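Local coordinates for arginine kinase (Anthopleura japonica, PDB 4RF6), which catalyses the reversible transfer of the gamma-phosphate of ATP to L-arginine, giving phosphoarginine and ADP, with two tandem phosphagen kinase repeats in a single chain, at residues P118-A123 and G354-M359; V292-A297 and G330-S335; V644-A649 and E712-T717. All coordinates share one frame; numbering follows the deposited sequence.

Contact 1. Residues P118-A123 and G354-M359; sequences PDLDPA and GVKALM
Leu120 and Lys356 are the nearest pair of CA atoms, 6.9 Å apart, where the irregular segment 118-123 passes one side of a helical turn at 354-359. The helix presents Val355, Lys356 and Met359, positions one turn apart or adjacent, and Leu120 reaches into the surface they make. Its two methyls divide the work. CD1 meets CG1 of Val355 at 4.0 Å, while CD2 lies across the aliphatic part of Lys356, 3.7 Å from CB of Lys356. The leucine and lysine side chains cross at about a right angle, and the fully extended lysine carries its amino group away from the loop. Met359 comes from the other end of the turn. Its chain starts out straight and then bends at the sulfur (chi3 79°), which turns the methyl toward Leu120: CE rests 3.3 Å from the carbonyl O of Leu120 and 3.9 Å from CB of Leu120. The sulfur itself lies against the next residue, with SD 4.0 Å from CB of Asp121. The acid group of Asp121 looks elsewhere, OD1 accepting the amide of Arg125 and OD2 those of Tyr126 and Ile127, where the chain enters strand 127-136. Ile127 also touches both Leu120 and Val355, so the three form one apolar cluster, close to Val290 of the predicted ATP-binding site. The chemistry across the two segments is thus hydrophobic and van der Waals in kind, setting position by shape, while directional bonds such as those of Asp121 fix the loop to the beginning of the strand.

Contact 2. Residues V292-A297 and G330-S335; sequences VKIPHA and GVYDIS
Gly330 O is approached by two donors of the opposite segment, accepting the amide of Ile294 (N to O 2.8 Å, N-H...O 142°) and a CA-H of Lys293, whose CA lies 3.3 Å from Gly330 O. Val292 O is used in the same double way, by the amide of Tyr332 and the CA-H of Val331. With Val292 N bonded to Tyr332 O at 3.0 Å, Val292 and Tyr332 form an antiparallel hydrogen-bonded pair, followed by the non-hydrogen-bonded pair Lys293-Val331. Pro295 closes the end, its ring lying against the backbone of Gly330 with CB 3.8 Å from CA of Gly330. On the face carrying Val292 and Tyr332, CG1 of Val292 packs 3.6 Å from CG1 of Ile334. Ile294 CG1, placed between backbone N and carbonyl carbon (chi1 47°), meets the tyrosine ring obliquely, 4.1 Å from CD1 of Tyr332. These strands are neighbours in the antiparallel sheet of the catalytic domain, flanked by strands 127-136 and 312-316. Helix 344-370 packs nearby through Met351 on Ile334, while its Glu362 is hydrogen-bonded to Ala297 N and His296 ND1.

Contact 3. Residues V644-A649 and E712-T717; sequences VKIPKA and EIEKST
Hydrogen bonding centres on the carboxylate of Glu714, which grips two successive amides in the first turn of the short, weakly bonded helix 647-651. Lys648 N donates to Glu714 OE1 (2.8 Å, N-H...O 156°) on the syn lone pair, and Ala649 N donates to Glu714 OE2 (2.9 Å), also from the syn side but 17° out of the carboxylate plane. One oxygen for each amide holds the group against rotation, and two N-H groups pointing at it from a helix start would probably stabilise its negative charge. The bend of the glutamate chain at chi2 (65°) swings the acid from the end of helix 696-714 toward these amides. Within the C-terminal segment, the hydroxyl of Ser716 donates to the carbonyl O of Ile713, tying the residue just past the helix to its last turn.

Van der Waals contacts close round the same acid. CG2 of Ile646 touches Glu714 OE2 at 3.1 Å and CD of Pro647 comes within 3.0 Å of Glu714 OE1, a tight fit. Beside it, the methyl of Ala649 packs on CG2 of Ile713, 3.6 Å away.

Lys648, bent at chi3, runs past the helix end and brings NZ to 2.7 Å from O of Ser716, whereas its ammonium group and the carboxylate are not in direct contact.

Together these features join the turn after strand 638-645 to the last helix of the second catalytic domain. In the first repeat Glu362 of helix 344-370 likewise bonds Ala297 N, so in both repeats a glutamate of the long C-terminal helix meets the start of the short helix after the strand.

Overall arrangement
From the N terminus, the loop 118-123 comes first, just ahead of strand 127-136, and contact 1 closes some 230 residues later on helix 344-370. Contact 2 is nested inside that long loop, pairing two sheet strands across 32 intervening residues; its second strand, 331-336, leads on to the helix of contact 1. The two adjoin physically: Leu358 packs on Ile294, Ala297 and Ile334, and Val355 on Ile334, so loop, sheet and helix share one core. Contact 3 follows in series within the second repeat, closing a 62-residue loop that ties the end of strand 638-645 and the short helix after it to the end of helix 696-714. Its centre lies about 63 Å from that of contact 1, on the opposite side of the chain's centre.

Contact 1. Residues P118-A123 and G354-M359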
loop_
_atom_site.group_PDB
_atom_site.type_symbol
_atom_site.label_atom_id
_atom_site.label_comp_id
_atom_site.label_asym_id
_atom_site.label_seq_id
_atom_site.Cartn_x
_atom_site.Cartn_y
_atom_site.Cartn_z
ATOM N N PRO A 118 12.929 -16.048 4.112
ATOM C CA PRO A 118 12.839 -15.096 5.223
ATOM C C PRO A 118 12.526 -13.706 4.675
ATOM O O PRO A 118 13.162 -13.306 3.696
ATOM C CB PRO A 118 14.253 -15.106 5.807
ATOM C CG PRO A 118 14.856 -16.401 5.362
ATOM C CD PRO A 118 14.254 -16.689 4.023
ATOM N N ASP A 119 11.583 -12.991 5.289
ATOM C CA ASP A 119 11.107 -11.704 4.764
ATOM C C ASP A 119 12.239 -10.731 4.402
ATOM O O ASP A 119 13.018 -10.320 5.265
ATOM C CB ASP A 119 10.131 -11.054 5.751
ATOM C CG ASP A 119 9.290 -9.959 5.109
ATOM O OD1 ASP A 119 9.265 -9.872 3.860
ATOM O OD2 ASP A 119 8.648 -9.195 5.857
ATOM N N LEU A 120 12.321 -10.375 3.122
ATOM C CA LEU A 120 13.438 -9.584 2.591
ATOM C C LEU A 120 13.529 -8.169 3.148
ATOM O O LEU A 120 14.622 -7.685 3.460
ATOM C CB LEU A 120 13.359 -9.503 1.061
ATOM C CG LEU A 120 13.736 -10.764 0.295
ATOM C CD1 LEU A 120 13.492 -10.615 -1.200
ATOM C CD2 LEU A 120 15.186 -11.118 0.569
ATOM N N ASP A 121 12.381 -7.510 3.271
ATOM C CA ASP A 121 12.358 -6.068 3.481
ATOM C C ASP A 121 11.155 -5.627 4.322
ATOM O O ASP A 121 10.254 -4.955 3.822
ATOM C CB ASP A 121 12.336 -5.400 2.105
ATOM C CG ASP A 121 12.404 -3.896 2.172
ATOM O OD1 ASP A 121 12.963 -3.354 3.154
ATOM O OD2 ASP A 121 11.897 -3.262 1.220
ATOM N N PRO A 122 11.138 -6.009 5.613
ATOM C CA PRO A 122 10.008 -5.673 6.487
ATOM C C PRO A 122 9.905 -4.174 6.711
ATOM O O PRO A 122 8.816 -3.669 6.972
ATOM C CB PRO A 122 10.377 -6.340 7.822
ATOM C CG PRO A 122 11.445 -7.325 7.502
ATOM C CD PRO A 122 12.186 -6.752 6.332
ATOM N N ALA A 123 11.037 -3.479 6.626
ATOM C CA ALA A 123 11.078 -2.035 6.845
ATOM C C ALA A 123 10.615 -1.282 5.601
ATOM O O ALA A 123 10.483 -0.057 5.626
ATOM C CB ALA A 123 12.471 -1.595 7.246
ATOM N N GLY A 354 16.313 -13.811 -6.801
ATOM C CA GLY A 354 16.573 -12.769 -7.779
ATOM C C GLY A 354 16.369 -11.362 -7.242
ATOM O O GLY A 354 17.251 -10.508 -7.376
ATOM N N VAL A 355 15.204 -11.116 -6.646
ATOM C CA VAL A 355 14.905 -9.817 -6.038
ATOM C C VAL A 355 15.916 -9.494 -4.943
ATOM O O VAL A 355 16.369 -8.353 -4.813
ATOM C CB VAL A 355 13.463 -9.768 -5.471
ATOM C CG1 VAL A 355 13.249 -8.506 -4.644
ATOM C CG2 VAL A 355 12.437 -9.836 -6.600
ATOM N N LYS A 356 16.275 -10.510 -4.161
ATOM C CA LYS A 356 17.278 -10.351 -3.114
ATOM C C LYS A 356 18.616 -9.872 -3.674
ATOM O O LYS A 356 19.231 -8.947 -3.137
ATOM C CB LYS A 356 17.476 -11.658 -2.342
ATOM C CG LYS A 356 18.484 -11.547 -1.198
ATOM C CD LYS A 356 18.661 -12.866 -0.459
ATOM C CE LYS A 356 19.729 -12.746 0.619
ATOM N NZ LYS A 356 19.812 -13.960 1.484
ATOM N N ALA A 357 19.062 -10.501 -4.757
ATOM C CA ALA A 357 20.319 -10.121 -5.396
ATOM C C ALA A 357 20.248 -8.686 -5.902
ATOM O O ALA A 357 21.193 -7.913 -5.729
ATOM C CB ALA A 357 20.643 -11.070 -6.535
ATOM N N LEU A 358 19.128 -8.344 -6.535
ATOM C CA LEU A 358 18.881 -6.981 -7.006
ATOM C C LEU A 358 18.817 -5.993 -5.843
ATOM O O LEU A 358 19.290 -4.858 -5.959
ATOM C CB LEU A 358 17.583 -6.907 -7.818
ATOM C CG LEU A 358 17.514 -7.648 -9.155
ATOM C CD1 LEU A 358 16.105 -7.648 -9.712
ATOM C CD2 LEU A 358 18.464 -7.031 -10.164
ATOM N N MET A 359 18.225 -6.419 -4.731
ATOM C CA MET A 359 18.125 -5.559 -3.557
ATOM C C MET A 359 19.500 -5.319 -2.925
ATOM O O MET A 359 19.827 -4.193 -2.549
ATOM C CB MET A 359 17.140 -6.130 -2.526
ATOM C CG MET A 359 16.849 -5.181 -1.365
ATOM S SD MET A 359 15.506 -5.740 -0.290
ATOM C CE MET A 359 16.355 -6.971 0.696
#

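Contact 2. Residues V292-A297 and G330-S335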
loop_
_atom_site.group_PDB
_atom_site.type_symbol
_atom_site.label_atom_id
_atom_site.label_comp_id
_atom_site.label_asym_id
_atom_site.label_seq_id
_atom_site.Cartn_x
_atom_site.Cartn_y
_atom_site.Cartn_z
ATOM N N VAL A 292 9.672 -3.155 -6.873
ATOM C CA VAL A 292 10.849 -2.818 -6.080
ATOM C C VAL A 292 11.569 -1.598 -6.654
ATOM O O VAL A 292 11.652 -1.429 -7.873
ATOM C CB VAL A 292 11.812 -4.024 -5.966
ATOM C CG1 VAL A 292 12.388 -4.396 -7.330
ATOM C CG2 VAL A 292 12.927 -3.731 -4.977
ATOM N N LYS A 293 12.072 -0.742 -5.770
ATOM C CA LYS A 293 12.752 0.479 -6.187
ATOM C C LYS A 293 14.254 0.253 -6.234
ATOM O O LYS A 293 14.917 0.194 -5.194
ATOM C CB LYS A 293 12.430 1.619 -5.221
ATOM C CG LYS A 293 13.082 2.950 -5.564
ATOM C CD LYS A 293 12.311 4.087 -4.914
ATOM C CE LYS A 293 12.762 5.454 -5.416
ATOM N NZ LYS A 293 14.109 5.843 -4.918
ATOM N N ILE A 294 14.786 0.117 -7.445
ATOM C CA ILE A 294 16.203 -0.181 -7.632
ATOM C C ILE A 294 16.863 0.656 -8.745
ATOM O O ILE A 294 17.431 0.099 -9.687
ATOM C CB ILE A 294 16.408 -1.691 -7.905
ATOM C CG1 ILE A 294 15.411 -2.185 -8.956
ATOM C CG2 ILE A 294 16.242 -2.507 -6.622
ATOM C CD1 ILE A 294 15.575 -3.658 -9.331
ATOM N N PRO A 295 16.812 2.001 -8.629
ATOM C CA PRO A 295 17.396 2.805 -9.713
ATOM C C PRO A 295 18.917 2.666 -9.811
ATOM O O PRO A 295 19.474 2.863 -10.892
ATOM C CB PRO A 295 17.015 4.242 -9.331
ATOM C CG PRO A 295 16.835 4.212 -7.861
ATOM C CD PRO A 295 16.275 2.848 -7.545
ATOM N N HIS A 296 19.574 2.325 -8.707
ATOM C CA HIS A 296 21.022 2.146 -8.710
ATOM C C HIS A 296 21.432 0.807 -9.321
ATOM O O HIS A 296 22.362 0.738 -10.126
ATOM C CB HIS A 296 21.588 2.250 -7.289
ATOM C CG HIS A 296 21.406 3.593 -6.655
ATOM N ND1 HIS A 296 20.455 3.835 -5.687
ATOM C CD2 HIS A 296 22.057 4.764 -6.845
ATOM C CE1 HIS A 296 20.529 5.098 -5.308
ATOM N NE2 HIS A 296 21.492 5.684 -5.996
ATOM N N ALA A 297 20.740 -0.258 -8.925
ATOM C CA ALA A 297 21.040 -1.598 -9.420
ATOM C C ALA A 297 20.843 -1.687 -10.936
ATOM O O ALA A 297 21.492 -2.488 -11.611
ATOM C CB ALA A 297 20.184 -2.638 -8.702
ATOM N N GLY A 330 12.483 4.902 -10.529
ATOM C CA GLY A 330 13.340 3.845 -10.022
ATOM C C GLY A 330 12.616 2.563 -9.653
ATOM O O GLY A 330 13.259 1.571 -9.306
ATOM N N VAL A 331 11.284 2.579 -9.724
ATOM C CA VAL A 331 10.477 1.406 -9.367
ATOM C C VAL A 331 10.295 0.455 -10.556
ATOM O O VAL A 331 9.901 0.877 -11.646
ATOM C CB VAL A 331 9.098 1.808 -8.814
ATOM C CG1 VAL A 331 8.317 0.574 -8.383
ATOM C CG2 VAL A 331 9.251 2.769 -7.642
ATOM N N TYR A 332 10.578 -0.828 -10.338
ATOM C CA TYR A 332 10.476 -1.828 -11.392
ATOM C C TYR A 332 9.551 -2.975 -11.003
ATOM O O TYR A 332 9.482 -3.368 -9.832
ATOM C CB TYR A 332 11.865 -2.362 -11.762
ATOM C CG TYR A 332 12.712 -1.377 -12.532
ATOM C CD1 TYR A 332 13.294 -0.286 -11.897
ATOM C CD2 TYR A 332 12.928 -1.537 -13.895
ATOM C CE1 TYR A 332 14.061 0.621 -12.599
ATOM C CE2 TYR A 332 13.699 -0.638 -14.604
ATOM C CZ TYR A 332 14.260 0.437 -13.952
ATOM O OH TYR A 332 15.026 1.337 -14.655
ATOM N N ASP A 333 8.819 -3.490 -11.987
ATOM C CA ASP A 333 8.023 -4.694 -11.806
ATOM C C ASP A 333 8.904 -5.875 -12.189
ATOM O O ASP A 333 9.230 -6.061 -13.362
ATOM C CB ASP A 333 6.772 -4.643 -12.690
ATOM C CG ASP A 333 5.864 -5.858 -12.518
ATOM O OD1 ASP A 333 5.981 -6.570 -11.498
ATOM O OD2 ASP A 333 5.017 -6.091 -13.408
ATOM N N ILE A 334 9.324 -6.647 -11.195
ATOM C CA ILE A 334 10.099 -7.851 -11.452
ATOM C C ILE A 334 9.120 -9.012 -11.607
ATOM O O ILE A 334 8.265 -9.212 -10.749
ATOM C CB ILE A 334 11.097 -8.131 -10.306
ATOM C CG1 ILE A 334 11.834 -6.854 -9.924
ATOM C CG2 ILE A 334 12.113 -9.190 -10.724
ATOM C CD1 ILE A 334 12.619 -6.251 -11.075
ATOM N N SER A 335 9.218 -9.770 -12.697
ATOM C CA SER A 335 8.305 -10.895 -12.898
ATOM C C SER A 335 9.024 -12.097 -13.498
ATOM O O SER A 335 10.135 -11.972 -14.018
ATOM C CB SER A 335 7.106 -10.485 -13.763
ATOM O OG SER A 335 7.508 -10.177 -15.084
#

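Contact 3. Residues V644-A649 and E712-T717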
loop_
_atom_site.group_PDB
_atom_site.type_symbol
_atom_site.label_atom_id
_atom_site.label_comp_id
_atom_site.label_asym_id
_atom_site.label_seq_id
_atom_site.Cartn_x
_atom_site.Cartn_y
_atom_site.Cartn_z
ATOM N N VAL A 644 -9.468 34.412 18.059
ATOM C CA VAL A 644 -10.023 35.528 18.821
ATOM C C VAL A 644 -9.822 36.893 18.138
ATOM O O VAL A 644 -8.788 37.139 17.502
ATOM C CB VAL A 644 -9.461 35.520 20.264
ATOM C CG1 VAL A 644 -8.005 35.898 20.267
ATOM C CG2 VAL A 644 -10.256 36.433 21.167
ATOM N N LYS A 645 -10.827 37.764 18.252
ATOM C CA LYS A 645 -10.787 39.086 17.624
ATOM C C LYS A 645 -10.254 40.125 18.594
ATOM O O LYS A 645 -10.954 40.532 19.519
ATOM C CB LYS A 645 -12.182 39.506 17.170
ATOM C CG LYS A 645 -12.863 38.526 16.245
ATOM C CD LYS A 645 -14.172 39.114 15.761
ATOM C CE LYS A 645 -14.932 38.132 14.907
ATOM N NZ LYS A 645 -16.077 38.808 14.245
ATOM N N ILE A 646 -9.017 40.562 18.385
ATOM C CA ILE A 646 -8.347 41.399 19.374
ATOM C C ILE A 646 -7.627 42.629 18.757
ATOM O O ILE A 646 -6.410 42.778 18.889
ATOM C CB ILE A 646 -7.384 40.516 20.237
ATOM C CG1 ILE A 646 -8.119 39.305 20.814
ATOM C CG2 ILE A 646 -6.829 41.266 21.405
ATOM C CD1 ILE A 646 -9.113 39.654 21.920
ATOM N N PRO A 647 -8.384 43.519 18.076
ATOM C CA PRO A 647 -7.752 44.709 17.485
ATOM C C PRO A 647 -7.188 45.667 18.535
ATOM O O PRO A 647 -6.061 46.147 18.374
ATOM C CB PRO A 647 -8.905 45.381 16.735
ATOM C CG PRO A 647 -9.882 44.283 16.470
ATOM C CD PRO A 647 -9.800 43.407 17.680
ATOM N N LYS A 648 -7.961 45.943 19.582
ATOM C CA LYS A 648 -7.509 46.829 20.655
ATOM C C LYS A 648 -6.223 46.333 21.337
ATOM O O LYS A 648 -5.225 47.051 21.389
ATOM C CB LYS A 648 -8.621 47.063 21.688
ATOM C CG LYS A 648 -9.892 47.678 21.112
ATOM C CD LYS A 648 -10.646 48.516 22.143
ATOM C CE LYS A 648 -11.057 47.701 23.361
ATOM N NZ LYS A 648 -11.739 48.544 24.388
ATOM N N ALA A 649 -6.227 45.104 21.845
ATOM C CA ALA A 649 -5.059 44.619 22.582
ATOM C C ALA A 649 -3.849 44.275 21.706
ATOM O O ALA A 649 -2.724 44.314 22.188
ATOM C CB ALA A 649 -5.418 43.468 23.510
ATOM N N GLU A 712 -9.582 41.185 28.721
ATOM C CA GLU A 712 -9.816 42.287 29.651
ATOM C C GLU A 712 -9.517 43.643 29.010
ATOM O O GLU A 712 -10.144 44.649 29.344
ATOM C CB GLU A 712 -9.014 42.088 30.943
ATOM C CG GLU A 712 -9.717 41.201 31.976
ATOM C CD GLU A 712 -8.755 40.494 32.924
ATOM O OE1 GLU A 712 -7.525 40.611 32.734
ATOM O OE2 GLU A 712 -9.236 39.813 33.856
ATOM N N ILE A 713 -8.563 43.661 28.085
ATOM C CA ILE A 713 -8.229 44.873 27.341
ATOM C C ILE A 713 -9.227 45.113 26.201
ATOM O O ILE A 713 -9.667 46.245 25.976
ATOM C CB ILE A 713 -6.775 44.829 26.811
ATOM C CG1 ILE A 713 -5.785 44.834 27.981
ATOM C CG2 ILE A 713 -6.502 45.997 25.872
ATOM C CD1 ILE A 713 -4.321 44.713 27.571
ATOM N N GLU A 714 -9.608 44.049 25.501
ATOM C CA GLU A 714 -10.575 44.183 24.411
ATOM C C GLU A 714 -11.972 44.563 24.917
ATOM O O GLU A 714 -12.819 45.015 24.141
ATOM C CB GLU A 714 -10.649 42.891 23.591
ATOM C CG GLU A 714 -11.000 43.109 22.126
ATOM C CD GLU A 714 -9.922 43.873 21.380
ATOM O OE1 GLU A 714 -10.266 44.610 20.433
ATOM O OE2 GLU A 714 -8.732 43.737 21.740
ATOM N N LYS A 715 -12.199 44.384 26.217
ATOM C CA LYS A 715 -13.516 44.594 26.816
ATOM C C LYS A 715 -13.621 45.847 27.694
ATOM O O LYS A 715 -14.719 46.219 28.110
ATOM C CB LYS A 715 -13.943 43.366 27.621
ATOM C CG LYS A 715 -14.744 42.338 26.835
ATOM C CD LYS A 715 -14.829 41.017 27.590
ATOM C CE LYS A 715 -15.117 41.259 29.061
ATOM N NZ LYS A 715 -15.280 40.000 29.835
ATOM N N SER A 716 -12.495 46.495 27.978
ATOM C CA SER A 716 -12.526 47.744 28.741
ATOM C C SER A 716 -13.205 48.869 27.955
ATOM O O SER A 716 -13.088 48.941 26.729
ATOM C CB SER A 716 -11.124 48.158 29.200
ATOM O OG SER A 716 -10.180 48.068 28.151
ATOM N N THR A 717 -13.913 49.739 28.671
ATOM C CA THR A 717 -14.736 50.780 28.053
ATOM C C THR A 717 -14.119 52.174 28.194
ATOM O O THR A 717 -12.909 52.353 28.043
ATOM C CB THR A 717 -16.156 50.789 28.664
ATOM O OG1 THR A 717 -16.926 51.860 28.104
ATOM C CG2 THR A 717 -16.082 50.961 30.171
#